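Side-chain contacts in zinc phosphodiesterase ELAC protein 1 (Homo sapiens, PDB 3ZWF), which is a zinc-dependent phosphodiesterase that shows some tRNA 3'-processing endonuclease activity and acts in tRNA repair by removing a 2',3'-cyclic phosphate: residues Thr4-Gly9 with Ser46-Gly51; Phe67-Leu72 with Asp99-Thr104; Pro88-Gly93 with Leu164-Glu169. One frame throughout, in Å; residues are numbered along the deposited sequence.

In the fold
The three contacts belong to one metallo-beta-lactamase fold, in which two mixed sheets face each other and helices lie outside. Their centres are 19 to 20 Å apart. Interaction 1 closes along the chain before the other two open. Interactions 2 and 3 alternate: helix 69-79, strand 89-94 and helix 97-107 follow one another, and strand 163-167 comes later. Interactions 1 and 3 reach the same sheet without touching. Interaction 2 is the helix pair on its outer side, and it touches both neighbours, through Leu72 on Ala50 and Ile101 on Ile91. They join sheet to loop, helix to helix and sheet to sheet in the fold that carries the dizinc site.

Interaction 1: residues Thr4-Gly9 with Ser46-Gly51; sequences TFLGTG and SQLKAG. With EDO (1,2-ethanediol), chain G.
Thr4 and Leu48 lie 8.5 Å apart from CA to CA, and Leu6 and Ser46 follow at 7.8 Å, where the chain turns a corner at Leu6. This is side-chain packing in the metallo-beta-lactamase fold. The end of strand 2-5 meets the loop that leaves helix 39-45 and leads to strand 53-57. No hydrogen bond joins the two segments, and the contact is small and mostly apolar.

Three methyl groups form its centre. CG2 of Thr4 meets CD1 of Leu48 at 3.8 Å. CG2 stands anti to the backbone N of Thr4, which turns the methyl toward the loop and leaves OG1 beside that N. CD2 of Leu6 meets the same branch of Leu48, with CD1 4.1 Å away. The Leu48 tip therefore touches both Thr4 and Leu6. CD2 of Leu6 also rests on CB of Ser46, at 3.9 Å. Val23 and Leu43 add apolar cover to both leucines.

Ser46 is the first residue beyond the helical geometry of 39-45. Its hydroxyl shapes the turn rather than crossing the contact. OG accepts from the backbone N of Leu48 at 3.0 Å, with an N-H...O angle of 149°, which makes an ST turn. OG is also hydrogen-bonded to the carbonyl of Leu43, in the preceding helix. The turn thus sets the start of Leu48, whose side chain then points toward the strand.

On the strand side, Leu6 and Gly7 both face Ala21 in a classic beta bulge. A 1,2-ethanediol molecule, probably from the crystallisation liquor, sits beside the contact. It is modelled too close to Gln47, and its exact placing is doubtful. As modelled, OG1 of Thr4 and O2 of the diol share a hydrogen bond of 2.6 Å.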
loop_
_atom_site.group_PDB
_atom_site.type_symbol
_atom_site.label_atom_id
_atom_site.label_comp_id
_atom_site.label_asym_id
_atom_site.label_seq_id
_atom_site.Cartn_x
_atom_site.Cartn_y
_atom_site.Cartn_z
ATOM N N THR A 4 -17.366 -1.464 11.438
ATOM C CA THR A 4 -16.857 -2.615 10.712
ATOM C C THR A 4 -15.324 -2.640 10.755
ATOM O O THR A 4 -14.666 -1.700 10.313
ATOM C CB THR A 4 -17.296 -2.598 9.229
ATOM O OG1 THR A 4 -18.719 -2.615 9.136
ATOM C CG2 THR A 4 -16.709 -3.828 8.461
ATOM N N PHE A 5 -14.764 -3.714 11.285
ATOM C CA PHE A 5 -13.309 -3.908 11.303
ATOM C C PHE A 5 -12.818 -4.442 9.983
ATOM O O PHE A 5 -13.205 -5.518 9.564
ATOM C CB PHE A 5 -12.908 -4.820 12.453
ATOM C CG PHE A 5 -13.158 -4.193 13.784
ATOM C CD1 PHE A 5 -14.416 -4.253 14.331
ATOM C CD2 PHE A 5 -12.180 -3.428 14.434
ATOM C CE1 PHE A 5 -14.716 -3.621 15.554
ATOM C CE2 PHE A 5 -12.496 -2.775 15.678
ATOM C CZ PHE A 5 -13.735 -2.886 16.206
ATOM N N LEU A 6 -11.915 -3.731 9.333
ATOM C CA LEU A 6 -11.330 -4.182 8.088
ATOM C C LEU A 6 -9.971 -4.868 8.293
ATOM O O LEU A 6 -9.631 -5.841 7.603
ATOM C CB LEU A 6 -11.236 -3.058 7.058
ATOM C CG LEU A 6 -12.597 -2.476 6.650
ATOM C CD1 LEU A 6 -12.465 -1.192 5.888
ATOM C CD2 LEU A 6 -13.476 -3.477 5.883
ATOM N N GLY A 7 -9.209 -4.357 9.242
ATOM C CA GLY A 7 -7.930 -4.918 9.603
ATOM C C GLY A 7 -7.660 -4.748 11.071
ATOM O O GLY A 7 -7.777 -3.612 11.652
ATOM N N THR A 8 -7.281 -5.853 11.665
ATOM C CA THR A 8 -7.169 -6.023 13.117
ATOM C C THR A 8 -5.760 -6.429 13.536
ATOM O O THR A 8 -5.533 -6.764 14.673
ATOM C CB THR A 8 -8.190 -7.010 13.616
ATOM O OG1 THR A 8 -7.995 -8.332 13.030
ATOM C CG2 THR A 8 -9.635 -6.515 13.271
ATOM N N GLY A 9 -4.815 -6.435 12.593
ATOM C CA GLY A 9 -3.474 -6.818 12.949
ATOM C C GLY A 9 -2.540 -5.662 13.233
ATOM O O GLY A 9 -2.725 -4.514 12.741
ATOM N N SER A 46 -15.657 -6.733 1.966
ATOM C CA SER A 46 -16.696 -6.408 2.946
ATOM C C SER A 46 -18.036 -6.067 2.289
ATOM O O SER A 46 -18.134 -5.933 1.083
ATOM C CB SER A 46 -16.237 -5.250 3.825
ATOM O OG SER A 46 -16.451 -4.006 3.181
ATOM N N GLN A 47 -19.071 -5.887 3.108
ATOM C CA GLN A 47 -20.367 -5.356 2.618
ATOM C C GLN A 47 -20.387 -3.844 2.378
ATOM O O GLN A 47 -21.369 -3.303 1.878
ATOM C CB GLN A 47 -21.523 -5.746 3.556
ATOM N N LEU A 48 -19.299 -3.166 2.718
ATOM C CA LEU A 48 -19.185 -1.712 2.546
ATOM C C LEU A 48 -18.721 -1.367 1.139
ATOM O O LEU A 48 -18.188 -2.215 0.429
ATOM C CB LEU A 48 -18.154 -1.161 3.508
ATOM C CG LEU A 48 -18.313 -1.488 4.973
ATOM C CD1 LEU A 48 -16.959 -1.286 5.633
ATOM C CD2 LEU A 48 -19.385 -0.595 5.591
ATOM N N LYS A 49 -18.903 -0.108 0.761
ATOM C CA LYS A 49 -18.466 0.392 -0.550
ATOM C C LYS A 49 -17.550 1.612 -0.369
ATOM O O LYS A 49 -17.920 2.587 0.307
ATOM C CB LYS A 49 -19.683 0.751 -1.416
ATOM N N ALA A 50 -16.352 1.528 -0.948
ATOM C CA ALA A 50 -15.347 2.604 -0.883
ATOM C C ALA A 50 -15.942 3.951 -1.288
ATOM O O ALA A 50 -15.660 4.991 -0.677
ATOM C CB ALA A 50 -14.137 2.272 -1.789
ATOM N N GLY A 51 -16.793 3.917 -2.307
ATOM C CA GLY A 51 -17.450 5.126 -2.830
ATOM C C GLY A 51 -18.335 5.890 -1.862
ATOM O O GLY A 51 -18.678 7.035 -2.123
HETATM C C1 EDO G . -19.543 -5.479 5.927
HETATM O O1 EDO G . -18.489 -5.919 6.790
HETATM C C2 EDO G . -20.672 -4.754 6.646
HETATM O O2 EDO G . -20.224 -3.524 7.184
#

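Interaction 2: residues Phe67-Leu72 with Asp99-Thr104; sequences FGLPGL and DFIWRT
The carbonyl oxygen of Phe100 is gripped twice by Thr104, and the side chains of both residues pack on Pro70. OG1 of Thr104 donates to Phe100 O at 2.7 Å, and the backbone N of Thr104 donates to it at 3.0 Å. The two donors come from opposite faces of the carbonyl plane. The hydroxyl bond leans 26° out of that plane, with a C=O...OG1 angle of 151°. This is a helix-to-helix contact on the outside of the metallo-beta-lactamase fold: the N-terminal part of helix 69-79 lies against helix 97-107. It is buried, apolar across the gap and without hydrogen bonds between the two segments.

Pro70 is the residue that fills the middle. CG of its ring meets CE2 of Phe100 at 3.7 Å, and the proline ring lies roughly crosswise to the Phe100 side chain. CB of Pro70 meets CG2 of Thr104, also at 3.7 Å. The Thr104 hydroxyl sits beside its own backbone N and turns back to Phe100 O, which leaves CG2 facing Pro70. That hydroxyl also lies 3.6 Å above one face of the Phe100 ring, offset toward the rim. Phe66 meets the Phe100 ring edge-to-face.

The contact continues into the homodimer interface. Phe67 of the second subunit packs on Pro70 and Thr104, and Leu107 of that subunit packs on Phe100. Pro70, Phe100 and Thr104 thus meet the second subunit as well as each other.

Leu69 and Ile101 make a second apolar patch. Ile101 also touches Tyr116 and Val118 of strand 116-121, while Leu69 also touches Leu97. The chain of Ile101 is extended at chi2 (161°), and its far end, CD1, reaches CD2 of Leu69 at 3.7 Å.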
loop_
_atom_site.group_PDB
_atom_site.type_symbol
_atom_site.label_atom_id
_atom_site.label_comp_id
_atom_site.label_asym_id
_atom_site.label_seq_id
_atom_site.Cartn_x
_atom_site.Cartn_y
_atom_site.Cartn_z
ATOM N N PHE A 67 -0.298 3.602 4.716
ATOM C CA PHE A 67 0.283 3.259 3.412
ATOM C C PHE A 67 -0.782 2.838 2.399
ATOM O O PHE A 67 -0.501 2.857 1.188
ATOM C CB PHE A 67 1.349 2.154 3.507
ATOM C CG PHE A 67 2.695 2.590 3.986
ATOM C CD1 PHE A 67 3.045 3.917 4.167
ATOM C CD2 PHE A 67 3.620 1.623 4.313
ATOM C CE1 PHE A 67 4.310 4.245 4.631
ATOM C CE2 PHE A 67 4.891 1.963 4.779
ATOM C CZ PHE A 67 5.214 3.264 4.948
ATOM N N GLY A 68 -1.951 2.411 2.856
ATOM C CA GLY A 68 -3.083 2.104 1.975
ATOM C C GLY A 68 -3.853 3.287 1.404
ATOM O O GLY A 68 -4.744 3.122 0.558
ATOM N N LEU A 69 -3.551 4.478 1.898
ATOM C CA LEU A 69 -4.321 5.683 1.541
ATOM C C LEU A 69 -4.248 6.119 0.069
ATOM O O LEU A 69 -5.265 6.374 -0.556
ATOM C CB LEU A 69 -4.034 6.833 2.546
ATOM C CG LEU A 69 -4.960 8.039 2.418
ATOM C CD1 LEU A 69 -6.434 7.638 2.525
ATOM C CD2 LEU A 69 -4.599 8.964 3.609
ATOM N N PRO A 70 -3.048 6.147 -0.530
ATOM C CA PRO A 70 -2.995 6.550 -1.947
ATOM C C PRO A 70 -3.792 5.625 -2.844
ATOM O O PRO A 70 -4.543 6.085 -3.724
ATOM C CB PRO A 70 -1.495 6.475 -2.261
ATOM C CG PRO A 70 -0.838 6.759 -0.985
ATOM C CD PRO A 70 -1.698 6.069 0.056
ATOM N N GLY A 71 -3.625 4.320 -2.616
ATOM C CA GLY A 71 -4.360 3.311 -3.358
ATOM C C GLY A 71 -5.845 3.447 -3.205
ATOM O O GLY A 71 -6.581 3.378 -4.180
ATOM N N LEU A 72 -6.285 3.631 -1.965
ATOM C CA LEU A 72 -7.703 3.823 -1.679
ATOM C C LEU A 72 -8.287 5.013 -2.455
ATOM O O LEU A 72 -9.351 4.899 -3.052
ATOM C CB LEU A 72 -7.946 3.958 -0.199
ATOM C CG LEU A 72 -9.404 4.174 0.215
ATOM C CD1 LEU A 72 -10.312 2.999 -0.183
ATOM C CD2 LEU A 72 -9.474 4.445 1.722
ATOM N N ASP A 99 1.162 16.601 2.488
ATOM C CA ASP A 99 2.231 16.589 1.442
ATOM C C ASP A 99 2.452 15.187 0.911
ATOM O O ASP A 99 2.681 15.000 -0.278
ATOM C CB ASP A 99 3.527 17.151 2.014
ATOM C CG ASP A 99 3.446 18.669 2.293
ATOM O OD1 ASP A 99 2.548 19.350 1.740
ATOM O OD2 ASP A 99 4.296 19.170 3.068
ATOM N N PHE A 100 2.347 14.180 1.782
ATOM C CA PHE A 100 2.478 12.799 1.386
ATOM C C PHE A 100 1.468 12.460 0.304
ATOM O O PHE A 100 1.809 11.885 -0.743
ATOM C CB PHE A 100 2.311 11.826 2.557
ATOM C CG PHE A 100 2.275 10.401 2.134
ATOM C CD1 PHE A 100 3.423 9.775 1.711
ATOM C CD2 PHE A 100 1.086 9.680 2.142
ATOM C CE1 PHE A 100 3.385 8.438 1.284
ATOM C CE2 PHE A 100 1.054 8.335 1.760
ATOM C CZ PHE A 100 2.200 7.726 1.343
ATOM N N ILE A 101 0.213 12.798 0.542
ATOM C CA ILE A 101 -0.857 12.493 -0.415
ATOM C C ILE A 101 -0.643 13.281 -1.738
ATOM O O ILE A 101 -0.690 12.707 -2.836
ATOM C CB ILE A 101 -2.286 12.728 0.165
ATOM C CG1 ILE A 101 -2.542 11.833 1.380
ATOM C CG2 ILE A 101 -3.325 12.474 -0.911
ATOM C CD1 ILE A 101 -3.689 12.290 2.264
ATOM N N TRP A 102 -0.367 14.585 -1.634
ATOM C CA TRP A 102 -0.203 15.424 -2.803
ATOM C C TRP A 102 0.926 14.893 -3.693
ATOM O O TRP A 102 0.782 14.745 -4.912
ATOM C CB TRP A 102 0.126 16.875 -2.392
ATOM C CG TRP A 102 0.426 17.699 -3.517
ATOM C CD1 TRP A 102 1.681 17.931 -4.089
ATOM C CD2 TRP A 102 -0.517 18.389 -4.340
ATOM N NE1 TRP A 102 1.545 18.719 -5.195
ATOM C CE2 TRP A 102 0.217 19.025 -5.373
ATOM C CE3 TRP A 102 -1.912 18.543 -4.306
ATOM C CZ2 TRP A 102 -0.401 19.808 -6.351
ATOM C CZ3 TRP A 102 -2.523 19.327 -5.284
ATOM C CH2 TRP A 102 -1.767 19.945 -6.290
ATOM N N ARG A 103 2.059 14.627 -3.064
ATOM C CA ARG A 103 3.284 14.237 -3.816
ATOM C C ARG A 103 3.065 12.876 -4.450
ATOM O O ARG A 103 3.493 12.617 -5.587
ATOM C CB ARG A 103 4.497 14.152 -2.893
ATOM C CG ARG A 103 5.004 15.530 -2.404
ATOM C CD ARG A 103 6.443 15.411 -1.893
ATOM N NE ARG A 103 6.631 16.206 -0.685
ATOM C CZ ARG A 103 6.650 17.536 -0.634
ATOM N NH1 ARG A 103 6.520 18.272 -1.736
ATOM N NH2 ARG A 103 6.806 18.135 0.538
ATOM N N THR A 104 2.392 11.989 -3.716
ATOM C CA THR A 104 2.162 10.611 -4.205
ATOM C C THR A 104 1.198 10.610 -5.407
ATOM O O THR A 104 1.409 9.913 -6.395
ATOM C CB THR A 104 1.719 9.662 -3.070
ATOM O OG1 THR A 104 2.720 9.743 -2.040
ATOM C CG2 THR A 104 1.572 8.179 -3.573
#

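Interaction 3: residues Pro88-Gly93 with Leu164-Glu169; sequences PIEIYG and LLFDDE
Tyr92 on strand 89-94 packs against Leu165 and Phe166 on strand 163-167, across the gap between the two sheets of the metallo-beta-lactamase sandwich. The axes of segments 89-93 and 164-167 come within 9.8 Å and run roughly antiparallel, at 148°. That is too far for backbone pairing, and side chains make the contact.

The tight part is where the Tyr92 ring and hydroxyl meet Leu165 and Phe166. CE2 of Tyr92 lies 3.9 Å from CB of Leu165, and the two side chains lie alongside, running in opposite senses. Leu165 and Phe166 both face Val173 in a classic beta bulge, which lets both side chains point at Tyr92. The Phe166 ring is oblique to that of Tyr92, with planes at 41°. CD1 of Phe166 lies 3.3 Å from OH of Tyr92.

The looser side is polar and hydrated, at Glu90 and the partly exposed part of Phe166. Tyr92 OH donates to OE1 of Glu90 at 2.8 Å, from well above the carboxylate plane. Lys55 forms a salt bridge with the same OE1 and a cation-pi contact with Phe166. A water donates to Tyr92 OH at 2.7 Å and reaches the backbone O of Leu165 by a weak bond of 3.5 Å.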
loop_
_atom_site.group_PDB
_atom_site.type_symbol
_atom_site.label_atom_id
_atom_site.label_comp_id
_atom_site.label_asym_id
_atom_site.label_seq_id
_atom_site.Cartn_x
_atom_site.Cartn_y
_atom_site.Cartn_z
ATOM N N PRO A 88 -16.666 16.954 -1.230
ATOM C CA PRO A 88 -15.263 16.619 -1.023
ATOM C C PRO A 88 -15.076 15.607 0.111
ATOM O O PRO A 88 -15.878 15.575 1.048
ATOM C CB PRO A 88 -14.626 17.959 -0.655
ATOM C CG PRO A 88 -15.740 18.801 -0.158
ATOM C CD PRO A 88 -16.970 18.343 -0.869
ATOM N N ILE A 89 -14.031 14.792 -0.003
ATOM C CA ILE A 89 -13.598 13.904 1.074
ATOM C C ILE A 89 -12.666 14.693 2.025
ATOM O O ILE A 89 -11.701 15.311 1.610
ATOM C CB ILE A 89 -12.891 12.618 0.564
ATOM C CG1 ILE A 89 -13.874 11.760 -0.239
ATOM C CG2 ILE A 89 -12.367 11.797 1.744
ATOM C CD1 ILE A 89 -13.280 10.486 -0.816
ATOM N N GLU A 90 -12.968 14.633 3.312
ATOM C CA GLU A 90 -12.119 15.270 4.322
ATOM C C GLU A 90 -11.207 14.268 4.966
ATOM O O GLU A 90 -11.659 13.206 5.435
ATOM C CB GLU A 90 -12.985 15.898 5.434
ATOM C CG GLU A 90 -13.893 16.941 4.923
ATOM C CD GLU A 90 -14.792 17.519 6.018
ATOM O OE1 GLU A 90 -14.870 16.965 7.145
ATOM O OE2 GLU A 90 -15.422 18.547 5.721
ATOM N N ILE A 91 -9.926 14.603 5.019
ATOM C CA ILE A 91 -8.936 13.731 5.604
ATOM C C ILE A 91 -8.288 14.437 6.781
ATOM O O ILE A 91 -7.791 15.561 6.642
ATOM C CB ILE A 91 -7.869 13.324 4.554
ATOM C CG1 ILE A 91 -8.555 12.667 3.361
ATOM C CG2 ILE A 91 -6.816 12.403 5.200
ATOM C CD1 ILE A 91 -7.604 12.278 2.200
ATOM N N TYR A 92 -8.316 13.795 7.935
ATOM C CA TYR A 92 -7.685 14.327 9.141
ATOM C C TYR A 92 -6.515 13.470 9.549
ATOM O O TYR A 92 -6.649 12.250 9.624
ATOM C CB TYR A 92 -8.726 14.349 10.292
ATOM C CG TYR A 92 -9.909 15.246 9.997
ATOM C CD1 TYR A 92 -11.008 14.768 9.290
ATOM C CD2 TYR A 92 -9.961 16.575 10.466
ATOM C CE1 TYR A 92 -12.093 15.597 9.009
ATOM C CE2 TYR A 92 -11.030 17.390 10.176
ATOM C CZ TYR A 92 -12.101 16.893 9.461
ATOM O OH TYR A 92 -13.164 17.751 9.178
ATOM N N GLY A 93 -5.358 14.058 9.804
ATOM C CA GLY A 93 -4.234 13.271 10.316
ATOM C C GLY A 93 -3.058 14.125 10.706
ATOM O O GLY A 93 -3.155 15.364 10.682
ATOM N N LEU A 164 -10.325 20.251 17.948
ATOM C CA LEU A 164 -11.677 20.263 17.376
ATOM C C LEU A 164 -11.578 19.960 15.901
ATOM O O LEU A 164 -10.941 20.692 15.151
ATOM C CB LEU A 164 -12.400 21.604 17.599
ATOM C CG LEU A 164 -13.862 21.644 17.113
ATOM C CD1 LEU A 164 -14.710 20.509 17.734
ATOM C CD2 LEU A 164 -14.477 23.010 17.384
ATOM N N LEU A 165 -12.151 18.831 15.486
ATOM C CA LEU A 165 -12.116 18.469 14.067
ATOM C C LEU A 165 -13.321 19.119 13.368
ATOM O O LEU A 165 -13.157 19.898 12.419
ATOM C CB LEU A 165 -12.026 16.970 13.881
ATOM C CG LEU A 165 -10.826 16.325 14.595
ATOM C CD1 LEU A 165 -10.574 14.847 14.109
ATOM C CD2 LEU A 165 -9.522 17.184 14.451
ATOM N N PHE A 166 -14.519 18.839 13.873
ATOM C CA PHE A 166 -15.734 19.525 13.407
ATOM C C PHE A 166 -16.866 19.375 14.390
ATOM O O PHE A 166 -16.878 18.458 15.206
ATOM C CB PHE A 166 -16.156 19.085 12.000
ATOM C CG PHE A 166 -16.335 17.604 11.840
ATOM C CD1 PHE A 166 -15.289 16.802 11.492
ATOM C CD2 PHE A 166 -17.588 17.010 12.081
ATOM C CE1 PHE A 166 -15.457 15.428 11.328
ATOM C CE2 PHE A 166 -17.772 15.656 11.946
ATOM C CZ PHE A 166 -16.707 14.845 11.573
ATOM N N ASP A 167 -17.788 20.333 14.321
ATOM C CA ASP A 167 -18.924 20.409 15.194
ATOM C C ASP A 167 -20.122 20.893 14.397
ATOM O O ASP A 167 -20.269 22.093 14.167
ATOM C CB ASP A 167 -18.648 21.404 16.331
ATOM C CG ASP A 167 -19.652 21.290 17.450
ATOM O OD1 ASP A 167 -20.759 20.799 17.169
ATOM O OD2 ASP A 167 -19.344 21.676 18.602
ATOM N N ASP A 168 -20.970 19.968 13.967
ATOM C CA ASP A 168 -22.233 20.354 13.311
ATOM C C ASP A 168 -23.470 19.907 14.111
ATOM O O ASP A 168 -23.380 19.579 15.292
ATOM C CB ASP A 168 -22.260 19.885 11.844
ATOM C CG ASP A 168 -22.162 18.383 11.691
ATOM O OD1 ASP A 168 -22.716 17.632 12.524
ATOM O OD2 ASP A 168 -21.538 17.949 10.699
ATOM N N GLU A 169 -24.630 19.931 13.466
ATOM C CA GLU A 169 -25.891 19.615 14.120
ATOM C C GLU A 169 -26.010 18.133 14.490
ATOM O O GLU A 169 -26.728 17.775 15.420
ATOM C CB GLU A 169 -27.066 20.027 13.231
ATOM C CG GLU A 169 -28.383 20.115 13.989
ATOM C CD GLU A 169 -29.096 21.444 13.806
ATOM O OE1 GLU A 169 -28.475 22.409 13.304
ATOM O OE2 GLU A 169 -30.286 21.526 14.175
HETATM O O HOH W 1 -13.612 20.456 8.998
#